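Local coordinates for peptidase, M20/M25/M40 family (Staphylococcus aureus, PDB 4EWT), which probably hydrolyses amide bonds of N-acylated amino acids or related substrates, as a two-manganese amidohydrolase of the M20 peptidase family, at residues 188-193 with 253-258; 172-177 with 321-326; 7-12 with 116-121. All blocks are in the same frame, centred on the assembly; numbering follows the deposited sequence.

Interaction 1 of 3, residues 188-193 with 253-258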
loop_
_atom_site.group_PDB
_atom_site.type_symbol
_atom_site.label_atom_id
_atom_site.label_comp_id
_atom_site.label_asym_id
_atom_site.label_seq_id
_atom_site.Cartn_x
_atom_site.Cartn_y
_atom_site.Cartn_z
ATOM N N PHE A 188 -6.002 7.444 -19.649
ATOM C CA PHE A 188 -6.868 8.042 -18.646
ATOM C C PHE A 188 -6.212 9.183 -17.883
ATOM O O PHE A 188 -4.989 9.215 -17.696
ATOM C CB PHE A 188 -7.428 6.976 -17.680
ATOM C CG PHE A 188 -6.373 6.261 -16.865
ATOM C CD1 PHE A 188 -6.107 6.652 -15.565
ATOM C CD2 PHE A 188 -5.690 5.167 -17.398
ATOM C CE1 PHE A 188 -5.136 5.975 -14.788
ATOM C CE2 PHE A 188 -4.714 4.465 -16.641
ATOM C CZ PHE A 188 -4.437 4.869 -15.346
ATOM N N LYS A 189 -7.051 10.123 -17.460
ATOM C CA LYS A 189 -6.647 11.167 -16.533
ATOM C C LYS A 189 -7.535 11.023 -15.322
ATOM O O LYS A 189 -8.740 10.813 -15.454
ATOM C CB LYS A 189 -6.840 12.557 -17.149
ATOM C CG LYS A 189 -6.008 12.783 -18.400
ATOM C CD LYS A 189 -6.267 14.153 -19.007
ATOM C CE LYS A 189 -5.347 14.405 -20.211
ATOM N NZ LYS A 189 -6.006 15.292 -21.222
ATOM N N LEU A 190 -6.941 11.101 -14.140
ATOM C CA LEU A 190 -7.725 11.034 -12.923
ATOM C C LEU A 190 -7.404 12.233 -12.063
ATOM O O LEU A 190 -6.237 12.483 -11.723
ATOM C CB LEU A 190 -7.449 9.736 -12.158
ATOM C CG LEU A 190 -8.031 9.607 -10.742
ATOM C CD1 LEU A 190 -9.581 9.541 -10.718
ATOM C CD2 LEU A 190 -7.434 8.390 -10.081
ATOM N N LYS A 191 -8.438 12.986 -11.724
ATOM C CA LYS A 191 -8.261 14.069 -10.799
ATOM C C LYS A 191 -8.749 13.586 -9.448
ATOM O O LYS A 191 -9.844 13.064 -9.343
ATOM C CB LYS A 191 -9.001 15.330 -11.254
ATOM C CG LYS A 191 -8.947 16.445 -10.213
ATOM C CD LYS A 191 -9.345 17.799 -10.779
ATOM C CE LYS A 191 -10.832 17.891 -10.988
ATOM N NZ LYS A 191 -11.272 19.329 -11.132
ATOM N N VAL A 192 -7.901 13.723 -8.437
ATOM C CA VAL A 192 -8.234 13.344 -7.067
ATOM C C VAL A 192 -8.316 14.643 -6.268
ATOM O O VAL A 192 -7.293 15.308 -6.037
ATOM C CB VAL A 192 -7.183 12.376 -6.439
ATOM C CG1 VAL A 192 -7.579 11.981 -5.015
ATOM C CG2 VAL A 192 -7.001 11.077 -7.297
ATOM N N GLN A 193 -9.533 15.022 -5.893
ATOM C CA GLN A 193 -9.761 16.249 -5.156
ATOM C C GLN A 193 -10.035 15.931 -3.689
ATOM O O GLN A 193 -11.040 15.296 -3.363
ATOM C CB GLN A 193 -10.940 17.020 -5.783
ATOM C CG GLN A 193 -11.439 18.247 -5.003
ATOM C CD GLN A 193 -10.513 19.434 -5.117
ATOM O OE1 GLN A 193 -9.954 19.894 -4.115
ATOM N NE2 GLN A 193 -10.346 19.951 -6.337
ATOM N N VAL A 253 -4.471 16.193 -6.656
ATOM C CA VAL A 253 -3.426 15.624 -7.502
ATOM C C VAL A 253 -4.012 15.220 -8.866
ATOM O O VAL A 253 -5.177 14.825 -8.977
ATOM C CB VAL A 253 -2.590 14.460 -6.838
ATOM C CG1 VAL A 253 -2.037 14.859 -5.450
ATOM C CG2 VAL A 253 -3.366 13.193 -6.731
ATOM N N GLU A 254 -3.252 15.368 -9.922
ATOM C CA GLU A 254 -3.641 14.885 -11.223
ATOM C C GLU A 254 -2.801 13.735 -11.646
ATOM O O GLU A 254 -1.629 13.819 -11.718
ATOM C CB GLU A 254 -3.542 15.922 -12.314
ATOM C CG GLU A 254 -4.194 17.161 -12.036
ATOM C CD GLU A 254 -5.584 17.229 -12.492
ATOM O OE1 GLU A 254 -6.100 16.277 -13.071
ATOM O OE2 GLU A 254 -6.176 18.261 -12.229
ATOM N N ILE A 255 -3.467 12.657 -11.929
ATOM C CA ILE A 255 -2.817 11.438 -12.349
ATOM C C ILE A 255 -3.123 11.180 -13.818
ATOM O O ILE A 255 -4.262 11.312 -14.253
ATOM C CB ILE A 255 -3.246 10.246 -11.470
ATOM C CG1 ILE A 255 -2.498 10.289 -10.123
ATOM C CG2 ILE A 255 -3.037 8.913 -12.210
ATOM C CD1 ILE A 255 -3.281 9.625 -8.976
ATOM N N GLU A 256 -2.092 10.838 -14.585
ATOM C CA GLU A 256 -2.301 10.421 -15.955
ATOM C C GLU A 256 -1.663 9.066 -16.181
ATOM O O GLU A 256 -0.534 8.802 -15.731
ATOM C CB GLU A 256 -1.753 11.452 -16.936
ATOM C CG GLU A 256 -2.508 12.775 -16.936
ATOM C CD GLU A 256 -1.952 13.763 -17.944
ATOM O OE1 GLU A 256 -0.859 13.499 -18.484
ATOM O OE2 GLU A 256 -2.601 14.807 -18.198
ATOM N N GLY A 257 -2.389 8.200 -16.881
ATOM C CA GLY A 257 -1.874 6.868 -17.172
ATOM C C GLY A 257 -2.221 6.310 -18.537
ATOM O O GLY A 257 -3.022 6.880 -19.295
ATOM N N ASP A 258 -1.591 5.192 -18.858
ATOM C CA ASP A 258 -1.938 4.477 -20.063
ATOM C C ASP A 258 -1.971 2.980 -19.851
ATOM O O ASP A 258 -1.379 2.438 -18.914
ATOM C CB ASP A 258 -1.078 4.898 -21.260
ATOM C CG ASP A 258 0.197 4.130 -21.363
ATOM O OD1 ASP A 258 1.069 4.332 -20.491
ATOM O OD2 ASP A 258 0.334 3.326 -22.325
#
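The ring of Phe188 lies with one face over the backbone of Gly257: Gly257 CA stands 3.9 Å from the ring centroid, 20° off the normal, a CH-pi contact displaced toward the rim. Ile255 CG2 and Asp258 N approach the same ring obliquely. With chi1 at 63°, Phe188 CG sits between its own N and carbonyl carbon, which swings the ring over the neighbouring strand. Gly257 has no side chain, and the ring lies directly on its backbone, with Phe188 CZ 3.7 Å from Gly257 CA.

Around this CH-pi contact, strands 188-193 and 253-258 pair antiparallel, their axes 4.6 Å apart. Phe188 with Gly257, Leu190 with Ile255 and Val192 with Val253 are hydrogen-bonded pairs; Leu190 N to Ile255 O is 2.7 Å and nearly straight, 171° at the hydrogen. The face bearing their side chains is apolar, with Val192 CB 3.9 Å from Val253 CG2, and Phe215 and Ala211 of helix 208-226 pack on it.

On the opposite face Lys189 runs alongside Glu256, and Lys191 alongside Glu254, each pair extending from the sheet in the same direction. Lys189 CE is 3.4 Å from Glu256 OE2, Lys191 CD 3.5 Å from Glu254 OE2. Phe246 of the second subunit packs on Lys189 and Glu256, consistent with the smaller, dimerisation (lid) domain of M20 enzymes.

Lys189 NZ and Glu256 OE2, 4.6 Å apart, are too distant for a salt bridge. Backbone bonds thus join a two-faced sheet, hydrophobic on its helix side, to which charge attraction probably adds modestly.

Interaction 2 of 3, residues 172-177 with 321-326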
loop_
_atom_site.group_PDB
_atom_site.type_symbol
_atom_site.label_atom_id
_atom_site.label_comp_id
_atom_site.label_asym_id
_atom_site.label_seq_id
_atom_site.Cartn_x
_atom_site.Cartn_y
_atom_site.Cartn_z
ATOM N N GLY A 172 16.526 -11.815 -43.010
ATOM C CA GLY A 172 16.596 -13.060 -43.756
ATOM C C GLY A 172 15.308 -13.857 -43.718
ATOM O O GLY A 172 15.224 -14.933 -44.314
ATOM N N LYS A 173 14.304 -13.337 -43.009
ATOM C CA LYS A 173 12.979 -13.969 -42.972
ATOM C C LYS A 173 11.817 -13.048 -42.595
ATOM O O LYS A 173 12.017 -11.935 -42.118
ATOM C CB LYS A 173 12.971 -15.235 -42.100
ATOM C CG LYS A 173 13.744 -15.162 -40.812
ATOM C CD LYS A 173 13.989 -16.570 -40.298
ATOM C CE LYS A 173 15.006 -16.582 -39.170
ATOM N NZ LYS A 173 15.606 -17.935 -39.030
ATOM N N VAL A 174 10.606 -13.537 -42.850
ATOM C CA VAL A 174 9.364 -12.843 -42.520
ATOM C C VAL A 174 8.614 -13.601 -41.433
ATOM O O VAL A 174 8.700 -14.831 -41.354
ATOM C CB VAL A 174 8.437 -12.647 -43.757
ATOM C CG1 VAL A 174 9.011 -11.605 -44.703
ATOM C CG2 VAL A 174 8.187 -13.962 -44.483
ATOM N N TYR A 175 7.871 -12.859 -40.615
ATOM C CA TYR A 175 7.231 -13.404 -39.420
ATOM C C TYR A 175 5.728 -13.133 -39.379
ATOM O O TYR A 175 5.256 -12.088 -39.849
ATOM C CB TYR A 175 7.908 -12.851 -38.164
ATOM C CG TYR A 175 9.417 -13.015 -38.154
ATOM C CD1 TYR A 175 10.014 -14.175 -37.650
ATOM C CD2 TYR A 175 10.246 -12.010 -38.645
ATOM C CE1 TYR A 175 11.406 -14.321 -37.637
ATOM C CE2 TYR A 175 11.631 -12.147 -38.644
ATOM C CZ TYR A 175 12.205 -13.302 -38.139
ATOM O OH TYR A 175 13.582 -13.426 -38.141
ATOM N N TYR A 176 4.990 -14.086 -38.812
ATOM C CA TYR A 176 3.527 -14.046 -38.779
ATOM C C TYR A 176 2.931 -14.678 -37.511
ATOM O O TYR A 176 3.586 -15.483 -36.840
ATOM C CB TYR A 176 2.952 -14.747 -40.013
ATOM C CG TYR A 176 2.930 -16.266 -39.935
ATOM C CD1 TYR A 176 1.756 -16.952 -39.612
ATOM C CD2 TYR A 176 4.081 -17.016 -40.195
ATOM C CE1 TYR A 176 1.729 -18.354 -39.548
ATOM C CE2 TYR A 176 4.065 -18.416 -40.134
ATOM C CZ TYR A 176 2.889 -19.079 -39.812
ATOM O OH TYR A 176 2.874 -20.463 -39.755
ATOM N N ARG A 177 1.669 -14.378 -37.256
ATOM C CA ARG A 177 0.898 -14.917 -36.159
ATOM C C ARG A 177 -0.586 -14.618 -36.309
ATOM O O ARG A 177 -0.966 -13.500 -36.399
ATOM C CB ARG A 177 1.407 -14.363 -34.839
ATOM C CG ARG A 177 0.600 -14.803 -33.686
ATOM C CD ARG A 177 1.105 -14.268 -32.433
ATOM N NE ARG A 177 1.011 -15.270 -31.418
ATOM C CZ ARG A 177 -0.072 -15.469 -30.713
ATOM N NH1 ARG A 177 -1.141 -14.724 -30.894
ATOM N NH2 ARG A 177 -0.069 -16.413 -29.817
ATOM N N PHE A 321 14.018 -16.191 -48.675
ATOM C CA PHE A 321 13.818 -15.899 -47.249
ATOM C C PHE A 321 12.866 -16.891 -46.576
ATOM O O PHE A 321 11.941 -17.411 -47.208
ATOM C CB PHE A 321 13.345 -14.449 -47.025
ATOM C CG PHE A 321 12.114 -14.069 -47.812
ATOM C CD1 PHE A 321 10.838 -14.356 -47.327
ATOM C CD2 PHE A 321 12.236 -13.405 -49.032
ATOM C CE1 PHE A 321 9.699 -14.006 -48.052
ATOM C CE2 PHE A 321 11.104 -13.045 -49.762
ATOM C CZ PHE A 321 9.833 -13.348 -49.275
ATOM N N GLY A 322 13.102 -17.143 -45.290
ATOM C CA GLY A 322 12.275 -18.060 -44.505
ATOM C C GLY A 322 10.987 -17.428 -44.007
ATOM O O GLY A 322 10.850 -16.203 -43.990
ATOM N N VAL A 323 10.035 -18.271 -43.620
ATOM C CA VAL A 323 8.754 -17.817 -43.088
ATOM C C VAL A 323 8.459 -18.614 -41.830
ATOM O O VAL A 323 8.452 -19.847 -41.871
ATOM C CB VAL A 323 7.596 -18.034 -44.093
ATOM C CG1 VAL A 323 6.340 -17.296 -43.633
ATOM C CG2 VAL A 323 7.990 -17.590 -45.490
ATOM N N GLU A 324 8.224 -17.924 -40.715
ATOM C CA GLU A 324 7.938 -18.616 -39.449
ATOM C C GLU A 324 7.087 -17.833 -38.446
ATOM O O GLU A 324 7.004 -16.602 -38.496
ATOM C CB GLU A 324 9.230 -19.110 -38.780
ATOM C CG GLU A 324 10.251 -18.022 -38.467
ATOM C CD GLU A 324 11.393 -18.536 -37.614
ATOM O OE1 GLU A 324 12.504 -18.727 -38.149
ATOM O OE2 GLU A 324 11.172 -18.764 -36.408
ATOM N N MET A 325 6.462 -18.584 -37.541
ATOM C CA MET A 325 5.617 -18.048 -36.487
ATOM C C MET A 325 6.403 -17.153 -35.541
ATOM O O MET A 325 7.595 -17.373 -35.314
ATOM C CB MET A 325 4.991 -19.194 -35.697
ATOM C CG MET A 325 3.705 -19.740 -36.288
ATOM S SD MET A 325 2.258 -19.229 -35.334
ATOM C CE MET A 325 0.994 -20.236 -36.120
ATOM N N CYS A 326 5.731 -16.138 -35.002
ATOM C CA CYS A 326 6.344 -15.256 -34.016
ATOM C C CYS A 326 5.426 -14.990 -32.827
ATOM O O CYS A 326 4.233 -15.304 -32.863
ATOM C CB CYS A 326 6.822 -13.947 -34.663
ATOM S SG CYS A 326 5.537 -12.763 -35.121
#
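Tyr176 and Met325 pack against each other at one end of the parallel pair formed by strands 173-176 and 322-325. The Tyr176 ring lies across the neighbouring backbone, with Met325 CA over one face. At chi1 79° this ring folds back over the partner strand, although Tyr176 CB leads away from it. Met325 sets its CG 3.7 Å from Tyr176 CZ, and the bend at chi2 then directs SD, 4.8 Å from the ring centroid and 30° off the normal, into an oblique Met-aromatic contact.

At the other end, the Val174 CG2 methyl fills the hollow between Phe321 and Val323, 3.9 Å from Phe321 CE1 and 3.8 Å from Val323 CG2. Ile375 of helix 372-386 adjoins both Val174 and Phe321, while Leu314 of helix 304-316 packs on Val323. On the reverse face, Tyr175 CB meets Cys326 CB at 3.8 Å, and Glu324 CG rests obliquely against the Tyr175 ring, whose plane is 53° from that of the carboxylate. The carboxylate oxygen Glu324 OE1 takes a weak bond from Lys173 NZ at 3.3 Å, part of a salt bridge.

Five backbone bonds fix the register, from Gly322 N to Gly172 O through Cys326 N to Tyr176 O. Beyond the last, Cys326 O lies at the guanidinium edge of Arg177 without a hydrogen bond.

Strand 322-325 is one of the two outermost strands of the mixed sheet within this chain, and its Met325 meets Met325 of the third subunit. Backbone bonds and apolar side chains therefore secure this sheet margin, and the long Lys173–Glu324 bridge probably adds only a little.

Interaction 3 of 3, residues 7-12 with 116-121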
loop_
_atom_site.group_PDB
_atom_site.type_symbol
_atom_site.label_atom_id
_atom_site.label_comp_id
_atom_site.label_asym_id
_atom_site.label_seq_id
_atom_site.Cartn_x
_atom_site.Cartn_y
_atom_site.Cartn_z
ATOM N N GLU A 7 12.471 -11.238 -60.288
ATOM C CA GLU A 7 13.598 -10.617 -60.962
ATOM C C GLU A 7 13.392 -9.155 -61.285
ATOM O O GLU A 7 14.318 -8.393 -61.269
ATOM C CB GLU A 7 14.101 -11.408 -62.175
ATOM C CG GLU A 7 13.319 -12.603 -62.527
ATOM C CD GLU A 7 14.183 -13.809 -62.857
ATOM O OE1 GLU A 7 14.221 -14.733 -62.027
ATOM O OE2 GLU A 7 14.819 -13.851 -63.939
ATOM N N THR A 8 12.173 -8.762 -61.562
ATOM C CA THR A 8 11.890 -7.330 -61.704
ATOM C C THR A 8 12.170 -6.590 -60.398
ATOM O O THR A 8 12.754 -5.507 -60.408
ATOM C CB THR A 8 10.433 -7.040 -62.108
ATOM O OG1 THR A 8 10.061 -7.871 -63.209
ATOM C CG2 THR A 8 10.276 -5.585 -62.517
ATOM N N LEU A 9 11.749 -7.178 -59.279
ATOM C CA LEU A 9 11.962 -6.564 -57.976
ATOM C C LEU A 9 13.441 -6.528 -57.611
ATOM O O LEU A 9 13.952 -5.493 -57.171
ATOM C CB LEU A 9 11.136 -7.268 -56.891
ATOM C CG LEU A 9 9.624 -7.008 -56.939
ATOM C CD1 LEU A 9 8.924 -7.759 -55.834
ATOM C CD2 LEU A 9 9.293 -5.517 -56.843
ATOM N N LYS A 10 14.130 -7.627 -57.818
ATOM C CA LYS A 10 15.554 -7.632 -57.592
ATOM C C LYS A 10 16.261 -6.569 -58.385
ATOM O O LYS A 10 17.151 -5.959 -57.891
ATOM C CB LYS A 10 16.160 -8.980 -57.898
ATOM C CG LYS A 10 15.676 -10.045 -57.011
ATOM C CD LYS A 10 15.945 -11.389 -57.557
ATOM C CE LYS A 10 16.626 -12.235 -56.530
ATOM N NZ LYS A 10 16.949 -13.590 -56.960
ATOM N N SER A 11 15.844 -6.347 -59.617
ATOM C CA SER A 11 16.480 -5.356 -60.498
ATOM C C SER A 11 16.195 -3.904 -60.097
ATOM O O SER A 11 16.879 -2.982 -60.550
ATOM C CB SER A 11 16.089 -5.595 -61.966
ATOM O OG SER A 11 14.784 -5.110 -62.243
ATOM N N LYS A 12 15.190 -3.709 -59.247
ATOM C CA LYS A 12 14.833 -2.374 -58.774
ATOM C C LYS A 12 15.222 -2.156 -57.312
ATOM O O LYS A 12 14.757 -1.196 -56.683
ATOM C CB LYS A 12 13.332 -2.130 -58.950
ATOM C CG LYS A 12 12.857 -2.007 -60.390
ATOM C CD LYS A 12 11.336 -1.991 -60.446
ATOM C CE LYS A 12 10.829 -1.896 -61.872
ATOM N NZ LYS A 12 9.335 -1.820 -61.909
ATOM N N ALA A 116 4.429 -1.283 -56.166
ATOM C CA ALA A 116 3.217 -0.826 -56.838
ATOM C C ALA A 116 3.470 -0.560 -58.323
ATOM O O ALA A 116 2.687 -0.986 -59.177
ATOM C CB ALA A 116 2.658 0.407 -56.154
ATOM N N GLU A 117 4.574 0.128 -58.611
ATOM C CA GLU A 117 5.062 0.337 -59.976
ATOM C C GLU A 117 5.186 -0.993 -60.709
ATOM O O GLU A 117 4.734 -1.132 -61.857
ATOM C CB GLU A 117 6.420 1.049 -59.939
ATOM C CG GLU A 117 7.146 1.110 -61.294
ATOM C CD GLU A 117 8.538 1.715 -61.184
ATOM O OE1 GLU A 117 9.497 1.117 -61.711
ATOM O OE2 GLU A 117 8.678 2.785 -60.567
ATOM N N THR A 118 5.782 -1.970 -60.025
ATOM C CA THR A 118 6.011 -3.296 -60.593
ATOM C C THR A 118 4.705 -4.046 -60.858
ATOM O O THR A 118 4.520 -4.579 -61.945
ATOM C CB THR A 118 6.937 -4.134 -59.703
ATOM O OG1 THR A 118 8.145 -3.403 -59.462
ATOM C CG2 THR A 118 7.279 -5.451 -60.374
ATOM N N LEU A 119 3.795 -4.066 -59.885
ATOM C CA LEU A 119 2.491 -4.707 -60.076
ATOM C C LEU A 119 1.701 -4.046 -61.204
ATOM O O LEU A 119 0.935 -4.712 -61.897
ATOM C CB LEU A 119 1.666 -4.718 -58.777
ATOM C CG LEU A 119 2.155 -5.586 -57.605
ATOM C CD1 LEU A 119 1.327 -5.337 -56.353
ATOM C CD2 LEU A 119 2.144 -7.084 -57.967
ATOM N N ALA A 120 1.908 -2.741 -61.394
ATOM C CA ALA A 120 1.246 -1.980 -62.459
ATOM C C ALA A 120 1.669 -2.398 -63.874
ATOM O O ALA A 120 0.909 -2.208 -64.832
ATOM C CB ALA A 120 1.467 -0.484 -62.268
ATOM N N GLU A 121 2.871 -2.953 -64.004
ATOM C CA GLU A 121 3.347 -3.418 -65.302
ATOM C C GLU A 121 3.034 -4.900 -65.523
ATOM O O GLU A 121 3.411 -5.479 -66.541
ATOM C CB GLU A 121 4.833 -3.062 -65.516
ATOM C CG GLU A 121 5.825 -3.755 -64.618
ATOM C CD GLU A 121 7.081 -2.930 -64.366
ATOM O OE1 GLU A 121 8.086 -3.509 -63.894
ATOM O OE2 GLU A 121 7.072 -1.701 -64.614
#
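Thr8 and Thr118 are the nearest pair of CA atoms, 7.2 Å apart, between the end regions of helices 2-11 and 105-120, so side chains alone bridge the gap. Their methyls touch, Thr8 CG2 to Thr118 CG2 at 3.7 Å, where the two side chains run antiparallel past one another. Beside them Leu9 CD2 lies 3.6 Å from Thr118 OG1.

The polar centre is Lys12, the N-cap residue of helix 13-25. Its chain, extended beyond CG, carries NZ to three oxygens: Glu117 OE1 at 2.9 Å, Glu121 OE1 at 2.9 Å and Thr118 OG1 at 3.1 Å. The ammonium meets Glu117 OE1 on the anti side, 26° out of the carboxylate plane, and Glu121 OE1 from above its plane, 37° out. Thr118 OG1 is also bonded to Val114 O of its own helix, which helps to fix the hydroxyl.

Glu117 OE2 has salt bridges to Lys47 and Lys15, so that carboxylate links three lysines. Three oxygens around one ammonium, two of them from acids, tie the N-terminal helices to helix 105-120 and probably favour the protonated lysine, the acids and lysines largely offsetting one another.

How the interactions relate
The three contacts are separate in space. Interactions 2 and 3 are near neighbours, with centres 22 Å and nearest atoms about 8 Å apart; helix 372-386 touches both, through Phe321 and Leu9. Interaction 1 lies across the chain's centre, its centre 41 Å from that of interaction 2 and 52 Å from that of interaction 3, in the antiparallel sheet, whereas interaction 2 is at the margin of the mixed sheet. Strands 173-176 and 179-193 follow each other in the chain, so they connect the two sheets. Cys103 is shared by both manganese ions, with His105 and His164 at one site and Glu139 and His362 at the other; none lies in the three contacts. The Asp258 side chain is about 13 Å from a manganese ion.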